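Local coordinates for carboxysome shell vertex protein CcmL (Thermosynechococcus elongatus, PDB 4N8F) that probably forms, as a homopentamer, the vertices of the shell of the carboxysome, the polyhedral inclusion that sequesters RuBisCO, at residues C[7-12]-C[23-28]; C[55-60]-C[74-79]. All blocks are in the same frame, centred on the assembly; numbering follows the deposited sequence.

Contact 1 (C[7-12]-C[23-28]); sequences CGTVTS and KFLVLQ
C7 and G8 both give their backbone N-H to one acceptor, V26 O. This is a classic beta bulge between antiparallel strands 2-11 and 24-30 of the curled sheet that forms the CcmL/EutN barrel. The two bonds differ. C7 N lies 2.8 Å from V26 O and its N-H points almost straight at it, at 176°. G8 N is farther, at 3.3 Å from V26 O, and its bond is bent to 139°. V26 N returns a bond to G8 O from well above the carbonyl plane. Farther along, V10 N donates to F24 O at 2.9 Å. T9 CA adds a CA-H...O contact to the same F24 O. A water bridges the other side of the V10-F24 pair, donating to V10 O and accepting from F24 N.

V10, F24 and V26 pack on one face of the sheet. V10 CG2, anti to the carbonyl carbon of its residue, meets V26 CG2 at 3.7 Å, and the two side chains cross at about a right angle. V42 of strand 39-45 adjoins V10 and F24. The F24 ring turns its edge to V10 O, which lies in the ring plane. On the other face T9 CG2 meets L25 CD2. The far edge of strand 2-11 pairs with an antiparallel strand of a neighbouring subunit, so the sheet continues across the pentamer interface. At the bulge, C7 SG sits between the backbone N and the carbonyl carbon of its own residue (chi1 68°), 3.9 Å from V26 CG1.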
loop_
_atom_site.group_PDB
_atom_site.type_symbol
_atom_site.label_atom_id
_atom_site.label_comp_id
_atom_site.label_asym_id
_atom_site.label_seq_id
_atom_site.Cartn_x
_atom_site.Cartn_y
_atom_site.Cartn_z
ATOM N N CYS C 7 -15.254 3.684 -16.117
ATOM C CA CYS C 7 -15.396 4.819 -16.988
ATOM C C CYS C 7 -14.654 4.724 -18.244
ATOM O O CYS C 7 -14.794 5.632 -19.028
ATOM C CB CYS C 7 -15.027 6.118 -16.294
ATOM S SG CYS C 7 -13.294 6.258 -15.912
ATOM N N GLY C 8 -13.930 3.632 -18.503
ATOM C CA GLY C 8 -13.300 3.459 -19.806
ATOM C C GLY C 8 -12.529 2.171 -19.886
ATOM O O GLY C 8 -12.799 1.290 -19.155
ATOM N N THR C 9 -11.599 2.065 -20.811
ATOM C CA THR C 9 -10.822 0.869 -20.970
ATOM C C THR C 9 -9.417 1.213 -21.472
ATOM O O THR C 9 -9.209 2.271 -22.096
ATOM C CB THR C 9 -11.395 -0.046 -22.067
ATOM O OG1 THR C 9 -11.246 0.622 -23.303
ATOM C CG2 THR C 9 -12.832 -0.304 -21.879
ATOM N N VAL C 10 -8.476 0.300 -21.214
ATOM C CA VAL C 10 -7.100 0.357 -21.784
ATOM C C VAL C 10 -6.838 -0.896 -22.623
ATOM O O VAL C 10 -7.185 -2.052 -22.243
ATOM C CB VAL C 10 -6.064 0.419 -20.634
ATOM C CG1 VAL C 10 -4.618 0.333 -21.146
ATOM C CG2 VAL C 10 -6.290 1.655 -19.762
ATOM N N THR C 11 -6.216 -0.695 -23.769
ATOM C CA THR C 11 -5.814 -1.848 -24.600
ATOM C C THR C 11 -4.295 -1.851 -24.771
ATOM O O THR C 11 -3.650 -0.770 -24.780
ATOM C CB THR C 11 -6.482 -1.796 -25.988
ATOM O OG1 THR C 11 -5.881 -0.735 -26.715
ATOM C CG2 THR C 11 -7.993 -1.547 -25.866
ATOM N N SER C 12 -3.725 -3.059 -24.873
ATOM C CA SER C 12 -2.281 -3.235 -25.008
ATOM C C SER C 12 -2.021 -4.473 -25.825
ATOM O O SER C 12 -2.597 -5.497 -25.551
ATOM C CB SER C 12 -1.657 -3.446 -23.644
ATOM O OG SER C 12 -0.312 -3.838 -23.748
ATOM N N LYS C 23 -9.037 -8.256 -19.598
ATOM C CA LYS C 23 -9.681 -6.982 -19.785
ATOM C C LYS C 23 -9.246 -5.926 -18.779
ATOM O O LYS C 23 -9.353 -6.118 -17.577
ATOM C CB LYS C 23 -11.207 -7.113 -19.782
ATOM C CG LYS C 23 -11.823 -6.033 -20.677
ATOM C CD LYS C 23 -13.236 -5.653 -20.264
ATOM C CE LYS C 23 -13.681 -4.381 -20.982
ATOM N NZ LYS C 23 -13.415 -4.399 -22.430
ATOM N N PHE C 24 -8.761 -4.804 -19.270
ATOM C CA PHE C 24 -8.395 -3.653 -18.433
ATOM C C PHE C 24 -9.422 -2.501 -18.447
ATOM O O PHE C 24 -9.579 -1.770 -19.435
ATOM C CB PHE C 24 -7.045 -3.075 -18.848
ATOM C CG PHE C 24 -5.917 -4.072 -18.839
ATOM C CD1 PHE C 24 -5.427 -4.541 -17.684
ATOM C CD2 PHE C 24 -5.362 -4.529 -20.018
ATOM C CE1 PHE C 24 -4.382 -5.432 -17.667
ATOM C CE2 PHE C 24 -4.315 -5.431 -20.011
ATOM C CZ PHE C 24 -3.814 -5.865 -18.831
ATOM N N LEU C 25 -10.072 -2.284 -17.308
ATOM C CA LEU C 25 -11.025 -1.198 -17.248
ATOM C C LEU C 25 -10.339 -0.033 -16.628
ATOM O O LEU C 25 -9.509 -0.219 -15.769
ATOM C CB LEU C 25 -12.248 -1.616 -16.425
ATOM C CG LEU C 25 -13.188 -2.669 -17.010
ATOM C CD1 LEU C 25 -14.312 -2.912 -16.015
ATOM C CD2 LEU C 25 -13.766 -2.253 -18.347
ATOM N N VAL C 26 -10.696 1.177 -17.058
ATOM C CA VAL C 26 -10.420 2.361 -16.279
ATOM C C VAL C 26 -11.555 2.648 -15.279
ATOM O O VAL C 26 -12.721 2.654 -15.646
ATOM C CB VAL C 26 -10.223 3.565 -17.184
ATOM C CG1 VAL C 26 -9.761 4.761 -16.375
ATOM C CG2 VAL C 26 -9.253 3.243 -18.314
ATOM N N LEU C 27 -11.210 2.873 -14.021
ATOM C CA LEU C 27 -12.142 3.144 -12.916
ATOM C C LEU C 27 -11.895 4.574 -12.368
ATOM O O LEU C 27 -10.752 4.991 -12.195
ATOM C CB LEU C 27 -11.909 2.143 -11.805
ATOM C CG LEU C 27 -11.938 0.652 -12.200
ATOM C CD1 LEU C 27 -11.878 -0.295 -11.020
ATOM C CD2 LEU C 27 -13.227 0.329 -12.942
ATOM N N GLN C 28 -12.962 5.326 -12.154
ATOM C CA GLN C 28 -12.863 6.568 -11.460
ATOM C C GLN C 28 -13.393 6.296 -10.050
ATOM O O GLN C 28 -14.488 5.815 -9.890
ATOM C CB GLN C 28 -13.714 7.628 -12.112
ATOM C CG GLN C 28 -13.641 8.975 -11.368
ATOM C CD GLN C 28 -14.293 10.099 -12.139
ATOM O OE1 GLN C 28 -15.161 9.865 -12.978
ATOM N NE2 GLN C 28 -13.886 11.330 -11.851
HETATM O O HOH W 1 -8.746 -4.019 -22.024
#

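Contact 2 (C[55-60]-C[74-79]); sequences VLVSRG and IDAAVV
L56, S58 and G60 meet V79, A77 and D75 through backbone bonds. These join strands 54-59 and 76-81, an antiparallel pair in the barrel of this CcmL/EutN protein, and run on just past the strands. S58 and A77 form a hydrogen-bonded pair. S58 N donates to A77 O at 3.0 Å, and A77 N donates back to S58 O. V79 N reaches L56 O at 2.9 Å and almost straight, at 173°. The bond from G60 N to D75 O is more bent, at 139°, and G60 N stands above the carbonyl plane.

CA-H...O contacts fill in between. A76 CA lies 3.2 Å from S58 O, and R59 CA lies 3.1 Å from D75 O.

Apolar contacts fall on both faces. V55 and V78 cross at about a right angle, with their CG1 atoms 4.0 Å apart. V57 CG2, anti to its own backbone N, rests near A76 CB. On the other face L56, S58 and V79 cluster. V79 CG2 is 4.1 Å from L56 CB. An alanine in place of V79 would lack both methyls and would probably open a gap beside L56 CB and S58 OG.

Polar side-chain ends turn to neighbouring subunits. S58 OG hydrogen-bonds to P73 O of one, and D75 OD1 hydrogen-bonds to M1 N of another. D75 OD2 hydrogen-bonds to R59 N of that second subunit, and R59 N here hydrogen-bonds to D75 OD2 of the first, so the bond repeats from subunit to subunit. Within the chain, V79 CG1 lies against S58 OG at 3.7 Å.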
loop_
_atom_site.group_PDB
_atom_site.type_symbol
_atom_site.label_atom_id
_atom_site.label_comp_id
_atom_site.label_asym_id
_atom_site.label_seq_id
_atom_site.Cartn_x
_atom_site.Cartn_y
_atom_site.Cartn_z
ATOM N N VAL C 55 -18.678 -0.302 -8.975
ATOM C CA VAL C 55 -17.927 -1.508 -8.613
ATOM C C VAL C 55 -17.116 -1.395 -7.296
ATOM O O VAL C 55 -16.758 -0.306 -6.848
ATOM C CB VAL C 55 -16.961 -1.939 -9.728
ATOM C CG1 VAL C 55 -17.719 -2.256 -11.034
ATOM C CG2 VAL C 55 -15.859 -0.941 -9.936
ATOM N N LEU C 56 -16.805 -2.555 -6.718
ATOM C CA LEU C 56 -15.741 -2.658 -5.744
ATOM C C LEU C 56 -14.452 -3.078 -6.399
ATOM O O LEU C 56 -14.395 -4.082 -7.162
ATOM C CB LEU C 56 -16.075 -3.657 -4.637
ATOM C CG LEU C 56 -17.295 -3.367 -3.782
ATOM C CD1 LEU C 56 -17.552 -4.510 -2.760
ATOM C CD2 LEU C 56 -17.055 -2.062 -3.039
ATOM N N VAL C 57 -13.407 -2.326 -6.078
ATOM C CA VAL C 57 -12.086 -2.692 -6.506
ATOM C C VAL C 57 -11.206 -3.098 -5.314
ATOM O O VAL C 57 -11.243 -2.478 -4.257
ATOM C CB VAL C 57 -11.477 -1.591 -7.427
ATOM C CG1 VAL C 57 -11.494 -0.256 -6.792
ATOM C CG2 VAL C 57 -10.031 -1.900 -7.762
ATOM N N SER C 58 -10.462 -4.184 -5.489
ATOM C CA SER C 58 -9.403 -4.646 -4.554
ATOM C C SER C 58 -8.014 -4.398 -5.114
ATOM O O SER C 58 -7.757 -4.657 -6.343
ATOM C CB SER C 58 -9.549 -6.155 -4.333
ATOM O OG SER C 58 -10.662 -6.386 -3.506
ATOM N N ARG C 59 -7.122 -3.929 -4.257
ATOM C CA ARG C 59 -5.753 -3.562 -4.669
ATOM C C ARG C 59 -4.744 -4.436 -3.912
ATOM O O ARG C 59 -5.083 -5.009 -2.902
ATOM C CB ARG C 59 -5.489 -2.055 -4.417
ATOM C CG ARG C 59 -6.421 -1.205 -5.301
ATOM C CD ARG C 59 -6.163 0.284 -5.146
ATOM N NE ARG C 59 -6.727 0.610 -3.842
ATOM C CZ ARG C 59 -6.294 1.559 -3.051
ATOM N NH1 ARG C 59 -5.292 2.341 -3.476
ATOM N NH2 ARG C 59 -6.870 1.722 -1.849
ATOM N N GLY C 60 -3.510 -4.484 -4.404
ATOM C CA GLY C 60 -2.459 -5.307 -3.834
ATOM C C GLY C 60 -2.707 -6.740 -4.245
ATOM O O GLY C 60 -3.366 -7.022 -5.310
ATOM N N ILE C 74 -0.758 -8.243 -11.491
ATOM C CA ILE C 74 -1.800 -7.210 -11.361
ATOM C C ILE C 74 -1.979 -6.864 -9.906
ATOM O O ILE C 74 -1.862 -7.752 -9.023
ATOM C CB ILE C 74 -3.143 -7.636 -11.975
ATOM C CG1 ILE C 74 -3.547 -9.031 -11.461
ATOM C CG2 ILE C 74 -3.044 -7.725 -13.482
ATOM C CD1 ILE C 74 -5.012 -9.309 -11.715
ATOM N N ASP C 75 -2.261 -5.583 -9.665
ATOM C CA ASP C 75 -2.403 -5.024 -8.348
ATOM C C ASP C 75 -3.773 -4.333 -8.144
ATOM O O ASP C 75 -3.990 -3.641 -7.207
ATOM C CB ASP C 75 -1.249 -4.078 -8.082
ATOM C CG ASP C 75 -1.298 -2.821 -8.875
ATOM O OD1 ASP C 75 -2.116 -2.701 -9.821
ATOM O OD2 ASP C 75 -0.483 -1.896 -8.526
ATOM N N ALA C 76 -4.687 -4.507 -9.076
ATOM C CA ALA C 76 -6.048 -3.955 -8.956
ATOM C C ALA C 76 -7.005 -4.825 -9.762
ATOM O O ALA C 76 -6.716 -5.172 -10.937
ATOM C CB ALA C 76 -6.091 -2.557 -9.453
ATOM N N ALA C 77 -8.142 -5.166 -9.173
ATOM C CA ALA C 77 -9.148 -5.947 -9.901
ATOM C C ALA C 77 -10.535 -5.532 -9.496
ATOM O O ALA C 77 -10.771 -5.293 -8.290
ATOM C CB ALA C 77 -9.000 -7.431 -9.625
ATOM N N VAL C 78 -11.475 -5.552 -10.450
ATOM C CA VAL C 78 -12.854 -5.451 -10.083
ATOM C C VAL C 78 -13.295 -6.757 -9.396
ATOM O O VAL C 78 -13.100 -7.808 -9.960
ATOM C CB VAL C 78 -13.749 -5.199 -11.292
ATOM C CG1 VAL C 78 -15.231 -5.406 -10.918
ATOM C CG2 VAL C 78 -13.474 -3.810 -11.847
ATOM N N VAL C 79 -13.896 -6.702 -8.218
ATOM C CA VAL C 79 -14.332 -7.953 -7.539
ATOM C C VAL C 79 -15.830 -8.139 -7.379
ATOM O O VAL C 79 -16.300 -9.244 -7.169
ATOM C CB VAL C 79 -13.608 -8.180 -6.198
ATOM C CG1 VAL C 79 -12.104 -8.218 -6.427
ATOM C CG2 VAL C 79 -13.948 -7.153 -5.122
HETATM O O HOH W 2 -0.611 -8.462 -6.685
#

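Overall arrangement
Contacts 1 and 2 belong to one sheet, and their centres are about 12 Å apart. Strands 2-11 and 54-59 are neighbours in it, so the first and last strands also pair. Along the chain contact 1 closes before contact 2 opens. L27, which takes little part in contact 1, connects them. Its CD1 lies 3.8 Å from V57 CB and 3.9 Å from V78 CG2, in apolar packing. Both contacts also touch the same neighbouring subunit, and contact 2 reaches a further one. Both therefore lie partly at subunit interfaces of the pentamer. A bound sulfate, probably from the crystallisation liquor, lies about 4 Å from the R59 side chain.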